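Local coordinates for glycoside hydrolase, family 11\:clostridium cellulosome enzyme, dockerin type i\:polysaccharide (Clostridium thermocellum, PDB 2C71), which removes acetyl groups from acetylated xylan as a metal-ion-dependent family 4 esterase involved in the breakdown of plant cell walls, at residues N127-P131 with Q158-T164; V43-A48 with V89-Y93; T97-F101 with L185-F189. One frame throughout, in Å; residues are numbered along the deposited sequence.

Contact 1 of 3, residues N127-P131 with Q158-T164; sequences NDWIP and QPEPHPT
Gln158 meets Trp129 through its amide: the bend at chi2 (-69°) turns the group so that OE1 lies 3.2 Å from Trp129 CB, beside the root of the indole, whose ring leads away. Further on, beyond the cis peptide bond between Glu160 and Pro161, Pro161 O and ring atom CD approach Pro131 CB, the carbon-carbon distance being 3.9 Å in one of the two modelled conformers of Pro131. His162 comes next, with Thr164 CB over the rim of one face of its imidazole and Gln158 CB over the rim of the opposite face. The backbone Asp128 O lies in the plane of the ring, beside its ND1-CE1 edge, 3.0 Å from His162 CE1, while NE2 is bonded to the carbonyl of His155. Thr164, in the first turn of helix 164-177, donates from OG1 to the anti lone pair of Asp128 OD2 at 2.7 Å, and Arg138 also bonds this hydroxyl. One carboxylate oxygen is thus fixed by the threonine, and the other, OD1, accepts from His155 ND1. With the side chain of Gln158 about 6 Å from the bound magnesium ion, this Asp128-His155 pair and its second shell are consistent with the active-site surroundings of a NodB-type polysaccharide deacetylase.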
loop_
_atom_site.group_PDB
_atom_site.type_symbol
_atom_site.label_atom_id
_atom_site.label_comp_id
_atom_site.label_asym_id
_atom_site.label_seq_id
_atom_site.Cartn_x
_atom_site.Cartn_y
_atom_site.Cartn_z
ATOM N N ASN A 127 -0.800 -2.973 13.784
ATOM C CA ASN A 127 -1.900 -2.591 14.655
ATOM C C ASN A 127 -2.253 -1.106 14.514
ATOM O O ASN A 127 -2.792 -0.501 15.438
ATOM C CB ASN A 127 -1.647 -3.001 16.104
ATOM C CG ASN A 127 -1.497 -4.486 16.277
ATOM O OD1 ASN A 127 -0.738 -4.943 17.129
ATOM N ND2 ASN A 127 -2.208 -5.258 15.504
ATOM N N ASP A 128 -2.033 -0.531 13.313
ATOM C CA ASP A 128 -2.216 0.908 13.155
ATOM C C ASP A 128 -3.604 1.294 12.723
ATOM O O ASP A 128 -3.846 2.463 12.408
ATOM C CB ASP A 128 -1.141 1.521 12.248
ATOM C CG ASP A 128 -1.447 1.430 10.774
ATOM O OD1 ASP A 128 -1.934 0.362 10.358
ATOM O OD2 ASP A 128 -1.173 2.434 10.054
ATOM N N TRP A 129 -4.532 0.347 12.778
ATOM C CA TRP A 129 -5.977 0.588 12.662
ATOM C C TRP A 129 -6.648 0.691 14.030
ATOM O O TRP A 129 -7.875 0.812 14.099
ATOM C CB TRP A 129 -6.633 -0.480 11.801
ATOM C CG TRP A 129 -6.542 -1.849 12.421
ATOM C CD1 TRP A 129 -7.461 -2.450 13.210
ATOM C CD2 TRP A 129 -5.449 -2.764 12.303
ATOM N NE1 TRP A 129 -6.993 -3.691 13.611
ATOM C CE2 TRP A 129 -5.768 -3.904 13.050
ATOM C CE3 TRP A 129 -4.248 -2.753 11.562
ATOM C CZ2 TRP A 129 -4.895 -5.020 13.132
ATOM C CZ3 TRP A 129 -3.406 -3.857 11.639
ATOM C CH2 TRP A 129 -3.729 -4.932 12.422
ATOM N N ILE A 130 -5.865 0.592 15.098
ATOM C CA ILE A 130 -6.375 0.582 16.475
ATOM C C ILE A 130 -6.017 1.932 17.096
ATOM O O ILE A 130 -4.826 2.184 17.384
ATOM C CB ILE A 130 -5.758 -0.599 17.257
ATOM C CG1 ILE A 130 -6.084 -1.910 16.523
ATOM C CG2 ILE A 130 -6.266 -0.575 18.697
ATOM C CD1 ILE A 130 -5.474 -3.171 17.194
ATOM N N PRO A 131 -6.958 2.895 17.154
ATOM C CA PRO A 131 -6.608 4.260 17.599
ATOM C C PRO A 131 -5.991 4.406 18.964
ATOM O O PRO A 131 -5.369 5.428 19.246
ATOM C CB PRO A 131 -7.934 5.044 17.522
ATOM C CG PRO A 131 -8.680 4.397 16.471
ATOM C CD PRO A 131 -8.337 2.859 16.622
ATOM N N GLN A 158 -7.405 6.214 8.426
ATOM C CA GLN A 158 -8.185 5.480 9.447
ATOM C C GLN A 158 -8.873 6.538 10.283
ATOM O O GLN A 158 -8.445 7.684 10.338
ATOM C CB GLN A 158 -7.285 4.680 10.381
ATOM C CG GLN A 158 -6.777 3.371 9.796
ATOM C CD GLN A 158 -7.868 2.397 9.656
ATOM O OE1 GLN A 158 -8.465 1.938 10.702
ATOM N NE2 GLN A 158 -8.158 1.994 8.449
ATOM N N PRO A 159 -9.930 6.146 11.011
ATOM C CA PRO A 159 -10.492 7.042 12.033
ATOM C C PRO A 159 -9.411 7.454 13.032
ATOM O O PRO A 159 -8.541 6.667 13.387
ATOM C CB PRO A 159 -11.608 6.189 12.687
ATOM C CG PRO A 159 -12.005 5.188 11.589
ATOM C CD PRO A 159 -10.664 4.861 10.936
ATOM N N GLU A 160 -9.533 8.684 13.516
ATOM C CA GLU A 160 -8.537 9.223 14.450
ATOM C C GLU A 160 -8.878 8.951 15.899
ATOM O O GLU A 160 -10.034 8.664 16.224
ATOM C CB GLU A 160 -8.339 10.682 14.178
ATOM C CG GLU A 160 -7.769 10.852 12.767
ATOM C CD GLU A 160 -7.532 12.277 12.365
ATOM O OE1 GLU A 160 -6.468 12.831 12.698
ATOM O OE2 GLU A 160 -8.414 12.829 11.679
ATOM N N PRO A 161 -7.887 8.989 16.792
ATOM C CA PRO A 161 -6.459 9.246 16.557
ATOM C C PRO A 161 -5.799 8.285 15.594
ATOM O O PRO A 161 -6.046 7.088 15.669
ATOM C CB PRO A 161 -5.822 9.175 17.944
ATOM C CG PRO A 161 -6.917 9.406 18.881
ATOM C CD PRO A 161 -8.158 8.871 18.231
ATOM N N HIS A 162 -4.936 8.819 14.718
ATOM C CA HIS A 162 -4.254 7.990 13.758
ATOM C C HIS A 162 -2.794 8.452 13.594
ATOM O O HIS A 162 -2.430 9.041 12.564
ATOM C CB HIS A 162 -4.954 7.998 12.396
ATOM C CG HIS A 162 -4.412 6.943 11.489
ATOM N ND1 HIS A 162 -4.270 5.601 11.835
ATOM C CD2 HIS A 162 -4.019 7.048 10.207
ATOM C CE1 HIS A 162 -3.784 4.946 10.787
ATOM N NE2 HIS A 162 -3.619 5.806 9.790
ATOM N N PRO A 163 -1.949 8.154 14.585
ATOM C CA PRO A 163 -0.566 8.676 14.568
ATOM C C PRO A 163 0.393 7.849 13.718
ATOM O O PRO A 163 1.592 7.737 14.043
ATOM C CB PRO A 163 -0.167 8.645 16.039
ATOM C CG PRO A 163 -0.950 7.441 16.575
ATOM C CD PRO A 163 -2.297 7.587 15.904
ATOM N N THR A 164 -0.057 7.327 12.582
ATOM C CA THR A 164 0.851 6.657 11.656
ATOM C C THR A 164 1.910 7.596 11.051
ATOM O O THR A 164 3.082 7.221 10.988
ATOM C CB THR A 164 0.071 5.826 10.668
ATOM O OG1 THR A 164 -0.478 4.706 11.390
ATOM C CG2 THR A 164 0.945 5.365 9.480
#

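Contact 2 of 3, residues V43-A48 with V89-Y93; sequences VNDSTA and VIQKY
Val43 and Val89 cross at the apolar centre, Val43 CB lying 3.6 Å from Val89 CG2. The CG1 branch of Val43, anti to the backbone N (chi1 -180°), also reaches the edge of the Tyr93 ring near its plane, 3.5 Å from CD2. On the far side of that ring Ala48 brings its methyl in obliquely, with CB 3.3 Å from Tyr93 CD1. The phenol is therefore lodged between Val43 and Ala48. Its faces are approached as well, one by the backbone Asn44 O and the opposite one by Lys92 CG from its own helix. Here two outer helices that follow each other in the chain, 45-56 and 76-94, come together on the flank of the NodB alpha/beta barrel; behind them Val43 and Ile90 both rest on Val38 of strand 35-38. The turn at 44-47 is tied down by Asn44 N, which donates to Thr47 OG1 at 3.0 Å (158° at the hydrogen), and Arg52 of helix 45-56 binds the carbonyl of Tyr93. Outermost, Tyr93 OH donates to the anti lone pair of Asp45 OD1, 3.0 Å away in one of the two modelled conformers of the aspartate, whose carboxylate stands nearly upright to the phenol plane at 86°.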
loop_
_atom_site.group_PDB
_atom_site.type_symbol
_atom_site.label_atom_id
_atom_site.label_comp_id
_atom_site.label_asym_id
_atom_site.label_seq_id
_atom_site.Cartn_x
_atom_site.Cartn_y
_atom_site.Cartn_z
ATOM N N VAL A 43 -11.204 8.126 -5.119
ATOM C CA VAL A 43 -10.415 8.745 -6.167
ATOM C C VAL A 43 -11.327 9.523 -7.100
ATOM O O VAL A 43 -12.092 8.924 -7.870
ATOM C CB VAL A 43 -9.615 7.663 -6.943
ATOM C CG1 VAL A 43 -8.787 8.323 -8.039
ATOM C CG2 VAL A 43 -8.702 6.880 -6.025
ATOM N N ASN A 44 -11.247 10.852 -7.050
ATOM C CA ASN A 44 -12.184 11.700 -7.770
ATOM C C ASN A 44 -11.544 13.069 -7.995
ATOM O O ASN A 44 -10.364 13.256 -7.682
ATOM C CB ASN A 44 -13.534 11.776 -7.052
ATOM C CG ASN A 44 -13.473 12.414 -5.658
ATOM O OD1 ASN A 44 -14.401 12.216 -4.859
ATOM N ND2 ASN A 44 -12.473 13.199 -5.382
ATOM N N ASP A 45 -12.268 13.987 -8.617
ATOM C CA ASP A 45 -11.663 15.272 -8.896
ATOM C C ASP A 45 -10.962 15.668 -7.607
ATOM O O ASP A 45 -9.754 15.904 -7.588
ATOM C CB ASP A 45 -12.727 16.302 -9.281
ATOM C CG ASP A 45 -13.032 16.292 -10.767
ATOM O OD1 ASP A 45 -12.771 15.261 -11.422
ATOM O OD2 ASP A 45 -13.529 17.316 -11.281
ATOM N N SER A 46 -11.768 15.735 -6.507
ATOM C CA SER A 46 -11.328 16.312 -5.224
ATOM C C SER A 46 -9.951 15.810 -4.823
ATOM O O SER A 46 -9.175 16.554 -4.224
ATOM C CB SER A 46 -12.328 16.066 -4.079
ATOM O OG SER A 46 -11.858 16.692 -2.882
ATOM N N THR A 47 -9.671 14.543 -5.111
ATOM C CA THR A 47 -8.421 13.892 -4.731
ATOM C C THR A 47 -7.428 13.705 -5.887
ATOM O O THR A 47 -6.372 13.114 -5.703
ATOM C CB THR A 47 -8.669 12.571 -4.000
ATOM O OG1 THR A 47 -9.438 11.745 -4.856
ATOM C CG2 THR A 47 -9.359 12.788 -2.649
ATOM N N ALA A 48 -7.748 14.255 -7.056
ATOM C CA ALA A 48 -6.870 14.087 -8.217
ATOM C C ALA A 48 -5.471 14.616 -7.961
ATOM O O ALA A 48 -4.483 13.958 -8.335
ATOM C CB ALA A 48 -7.484 14.812 -9.438
ATOM N N VAL A 89 -10.117 5.025 -12.589
ATOM C CA VAL A 89 -9.964 6.333 -11.950
ATOM C C VAL A 89 -8.516 6.620 -11.652
ATOM O O VAL A 89 -8.084 7.775 -11.763
ATOM C CB VAL A 89 -10.894 6.518 -10.740
ATOM C CG1 VAL A 89 -12.352 6.611 -11.124
ATOM C CG2 VAL A 89 -10.669 5.474 -9.655
ATOM N N ILE A 90 -7.746 5.593 -11.292
ATOM C CA ILE A 90 -6.312 5.806 -11.095
ATOM C C ILE A 90 -5.654 6.269 -12.402
ATOM O O ILE A 90 -4.885 7.232 -12.435
ATOM C CB ILE A 90 -5.622 4.556 -10.553
ATOM C CG1 ILE A 90 -6.137 4.220 -9.156
ATOM C CG2 ILE A 90 -4.083 4.732 -10.575
ATOM C CD1 ILE A 90 -5.813 2.830 -8.697
ATOM N N GLN A 91 -5.963 5.613 -13.487
ATOM C CA GLN A 91 -5.387 6.008 -14.794
ATOM C C GLN A 91 -5.733 7.453 -15.128
ATOM O O GLN A 91 -4.915 8.223 -15.632
ATOM C CB GLN A 91 -5.850 5.049 -15.882
ATOM C CG GLN A 91 -5.344 5.389 -17.259
ATOM C CD GLN A 91 -3.856 5.354 -17.468
ATOM O OE1 GLN A 91 -3.143 4.395 -17.104
ATOM N NE2 GLN A 91 -3.361 6.435 -18.075
ATOM N N LYS A 92 -6.976 7.813 -14.885
ATOM C CA LYS A 92 -7.463 9.135 -15.243
ATOM C C LYS A 92 -6.635 10.242 -14.590
ATOM O O LYS A 92 -6.311 11.260 -15.243
ATOM C CB LYS A 92 -8.947 9.264 -14.880
ATOM C CG LYS A 92 -9.532 10.596 -15.268
ATOM C CD LYS A 92 -10.990 10.602 -15.061
ATOM C CE LYS A 92 -11.613 11.960 -15.265
ATOM N NZ LYS A 92 -13.123 11.920 -15.006
ATOM N N TYR A 93 -6.288 10.071 -13.318
ATOM C CA TYR A 93 -5.734 11.172 -12.530
ATOM C C TYR A 93 -4.222 11.044 -12.353
ATOM O O TYR A 93 -3.505 12.040 -12.259
ATOM C CB TYR A 93 -6.419 11.251 -11.164
ATOM C CG TYR A 93 -7.900 11.546 -11.239
ATOM C CD1 TYR A 93 -8.368 12.690 -11.871
ATOM C CD2 TYR A 93 -8.830 10.680 -10.679
ATOM C CE1 TYR A 93 -9.722 12.965 -11.943
ATOM C CE2 TYR A 93 -10.185 10.946 -10.746
ATOM C CZ TYR A 93 -10.624 12.089 -11.379
ATOM O OH TYR A 93 -11.972 12.358 -11.447
#

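Contact 3 of 3, residues T97-F101 with L185-F189; sequences TPKFF and LTELF
Lys99 reaches Thr186 along the exposed margin of the contact, the two side chains crossing at about a right angle. In one of the two modelled conformers of the lysine, its chain turns at chi3 and again at chi4, bringing NZ to donate to Thr186 OG1 at 3.0 Å. The threonine oxygen has a second bond, to Glu60 OE2, so the hydroxyl links the lysine ammonium to a carboxylate of strand 60-63.

Phe100 carries the buried part. With CG anti to the carbonyl carbon (chi1 -64°), the ring extends toward the helix, and Leu185 lies over one face: its CB is 3.8 Å from the ring centroid and only 18° off the normal, a CH-pi contact. Leu185 CB comes nearest to Phe100 CE2, at 3.6 Å, offset from the ring centre toward the rim, whereas the CD1 methyl reaches back over the inner part of the ring near CG, so that one leucine follows the face from its outer half to its root. Thr186 OG1 comes to the same ring from its edge, in plane, 3.5 Å from CE2. Phe189 approaches beyond the outer end, with its CE1 3.5 Å from Phe100 CE1, an oblique pair with the ring planes at 49°.

This lies at the end of the alpha/beta barrel where the strands begin, away from the metal: helix 185-192 lies across the starts of the strands, Leu185 also packing on Ala8 and Thr10 of strand 6-12, and Phe189 pairing edge-to-face with Tyr204.

The next residue of the strand, Phe101, turns its CB away from the helix and packs on Ile83 of helix 76-94.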
loop_
_atom_site.group_PDB
_atom_site.type_symbol
_atom_site.label_atom_id
_atom_site.label_comp_id
_atom_site.label_asym_id
_atom_site.label_seq_id
_atom_site.Cartn_x
_atom_site.Cartn_y
_atom_site.Cartn_z
ATOM N N THR A 97 -1.227 2.683 -14.426
ATOM C CA THR A 97 -2.146 1.563 -14.240
ATOM C C THR A 97 -1.534 0.468 -13.370
ATOM O O THR A 97 -0.395 0.055 -13.590
ATOM C CB THR A 97 -2.575 0.956 -15.588
ATOM O OG1 THR A 97 -3.389 -0.200 -15.358
ATOM C CG2 THR A 97 -1.354 0.555 -16.404
ATOM N N PRO A 98 -2.295 0.002 -12.384
ATOM C CA PRO A 98 -1.702 -0.634 -11.197
ATOM C C PRO A 98 -1.062 -1.981 -11.555
ATOM O O PRO A 98 -1.555 -2.622 -12.482
ATOM C CB PRO A 98 -2.905 -0.812 -10.279
ATOM C CG PRO A 98 -3.748 0.400 -10.577
ATOM C CD PRO A 98 -3.499 0.775 -12.033
ATOM N N LYS A 99 -0.017 -2.395 -10.842
ATOM C CA LYS A 99 0.589 -3.711 -11.052
ATOM C C LYS A 99 0.342 -4.637 -9.861
ATOM O O LYS A 99 0.630 -5.832 -9.913
ATOM C CB LYS A 99 2.092 -3.575 -11.302
ATOM C CG LYS A 99 2.447 -2.984 -12.657
ATOM C CD LYS A 99 3.871 -3.336 -13.056
ATOM C CE LYS A 99 4.695 -2.088 -13.323
ATOM N NZ LYS A 99 6.089 -2.223 -12.817
ATOM N N PHE A 100 -0.197 -4.062 -8.792
ATOM C CA PHE A 100 -0.370 -4.740 -7.508
ATOM C C PHE A 100 -1.770 -4.504 -6.948
ATOM O O PHE A 100 -2.343 -3.427 -7.139
ATOM C CB PHE A 100 0.669 -4.234 -6.516
ATOM C CG PHE A 100 2.093 -4.555 -6.916
ATOM C CD1 PHE A 100 2.616 -5.786 -6.651
ATOM C CD2 PHE A 100 2.877 -3.643 -7.565
ATOM C CE1 PHE A 100 3.918 -6.107 -7.051
ATOM C CE2 PHE A 100 4.175 -3.939 -7.954
ATOM C CZ PHE A 100 4.696 -5.169 -7.711
ATOM N N PHE A 101 -2.253 -5.528 -6.266
ATOM C CA PHE A 101 -3.572 -5.542 -5.597
ATOM C C PHE A 101 -3.378 -5.960 -4.154
ATOM O O PHE A 101 -2.687 -6.946 -3.889
ATOM C CB PHE A 101 -4.471 -6.570 -6.304
ATOM C CG PHE A 101 -5.801 -6.845 -5.632
ATOM C CD1 PHE A 101 -6.718 -5.825 -5.424
ATOM C CD2 PHE A 101 -6.129 -8.120 -5.244
ATOM C CE1 PHE A 101 -7.967 -6.117 -4.822
ATOM C CE2 PHE A 101 -7.371 -8.391 -4.673
ATOM C CZ PHE A 101 -8.278 -7.392 -4.490
ATOM N N LEU A 185 6.954 -1.035 -4.417
ATOM C CA LEU A 185 6.772 -2.465 -4.702
ATOM C C LEU A 185 7.439 -2.854 -6.004
ATOM O O LEU A 185 8.107 -3.893 -6.073
ATOM C CB LEU A 185 5.285 -2.846 -4.711
ATOM C CG LEU A 185 4.608 -2.827 -3.340
ATOM C CD1 LEU A 185 3.095 -3.121 -3.497
ATOM C CD2 LEU A 185 5.214 -3.833 -2.409
ATOM N N THR A 186 7.268 -2.064 -7.046
ATOM C CA THR A 186 7.883 -2.400 -8.328
ATOM C C THR A 186 9.390 -2.467 -8.163
ATOM O O THR A 186 10.044 -3.379 -8.703
ATOM C CB THR A 186 7.459 -1.416 -9.457
ATOM O OG1 THR A 186 6.110 -1.716 -9.851
ATOM C CG2 THR A 186 8.344 -1.474 -10.682
ATOM N N GLU A 187 9.968 -1.498 -7.465
ATOM C CA GLU A 187 11.397 -1.481 -7.260
ATOM C C GLU A 187 11.865 -2.682 -6.447
ATOM O O GLU A 187 12.923 -3.269 -6.718
ATOM C CB GLU A 187 11.804 -0.193 -6.583
ATOM C CG GLU A 187 11.760 1.047 -7.441
ATOM C CD GLU A 187 11.784 2.386 -6.674
ATOM O OE1 GLU A 187 11.792 2.433 -5.385
ATOM O OE2 GLU A 187 11.757 3.469 -7.393
ATOM N N LEU A 188 11.099 -3.065 -5.412
ATOM C CA LEU A 188 11.466 -4.213 -4.595
ATOM C C LEU A 188 11.598 -5.476 -5.453
ATOM O O LEU A 188 12.585 -6.201 -5.374
ATOM C CB LEU A 188 10.418 -4.412 -3.500
ATOM C CG LEU A 188 10.670 -5.590 -2.577
ATOM C CD1 LEU A 188 12.039 -5.476 -1.887
ATOM C CD2 LEU A 188 9.536 -5.741 -1.514
ATOM N N PHE A 189 10.592 -5.749 -6.270
ATOM C CA PHE A 189 10.647 -6.897 -7.170
ATOM C C PHE A 189 11.851 -6.782 -8.106
ATOM O O PHE A 189 12.624 -7.719 -8.288
ATOM C CB PHE A 189 9.374 -7.032 -7.978
ATOM C CG PHE A 189 8.245 -7.757 -7.227
ATOM C CD1 PHE A 189 7.596 -7.161 -6.162
ATOM C CD2 PHE A 189 7.870 -9.017 -7.617
ATOM C CE1 PHE A 189 6.537 -7.878 -5.511
ATOM C CE2 PHE A 189 6.845 -9.701 -7.008
ATOM C CZ PHE A 189 6.216 -9.133 -5.952
#

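Contact 1 belongs to the metal-binding mouth of the barrel: the side chain of Gln158 comes within about 6 Å of the magnesium ion held by Asp13 and His64, against about 13 Å for the side chain of Val43 in contact 2 and about 14 Å for that of Leu185 in contact 3. Contacts 2 and 3 touch where helix 76-94 runs on towards strand 100-101, Ile90 CD1 packing 3.7 Å from Pro98 CG, although their centres are 19 Å apart. Contact 1 stands 25 Å, centre to centre, from each of them and touches neither. It lies across the chain's centre from contact 3, yet both its segments fall between those of contact 3 in sequence.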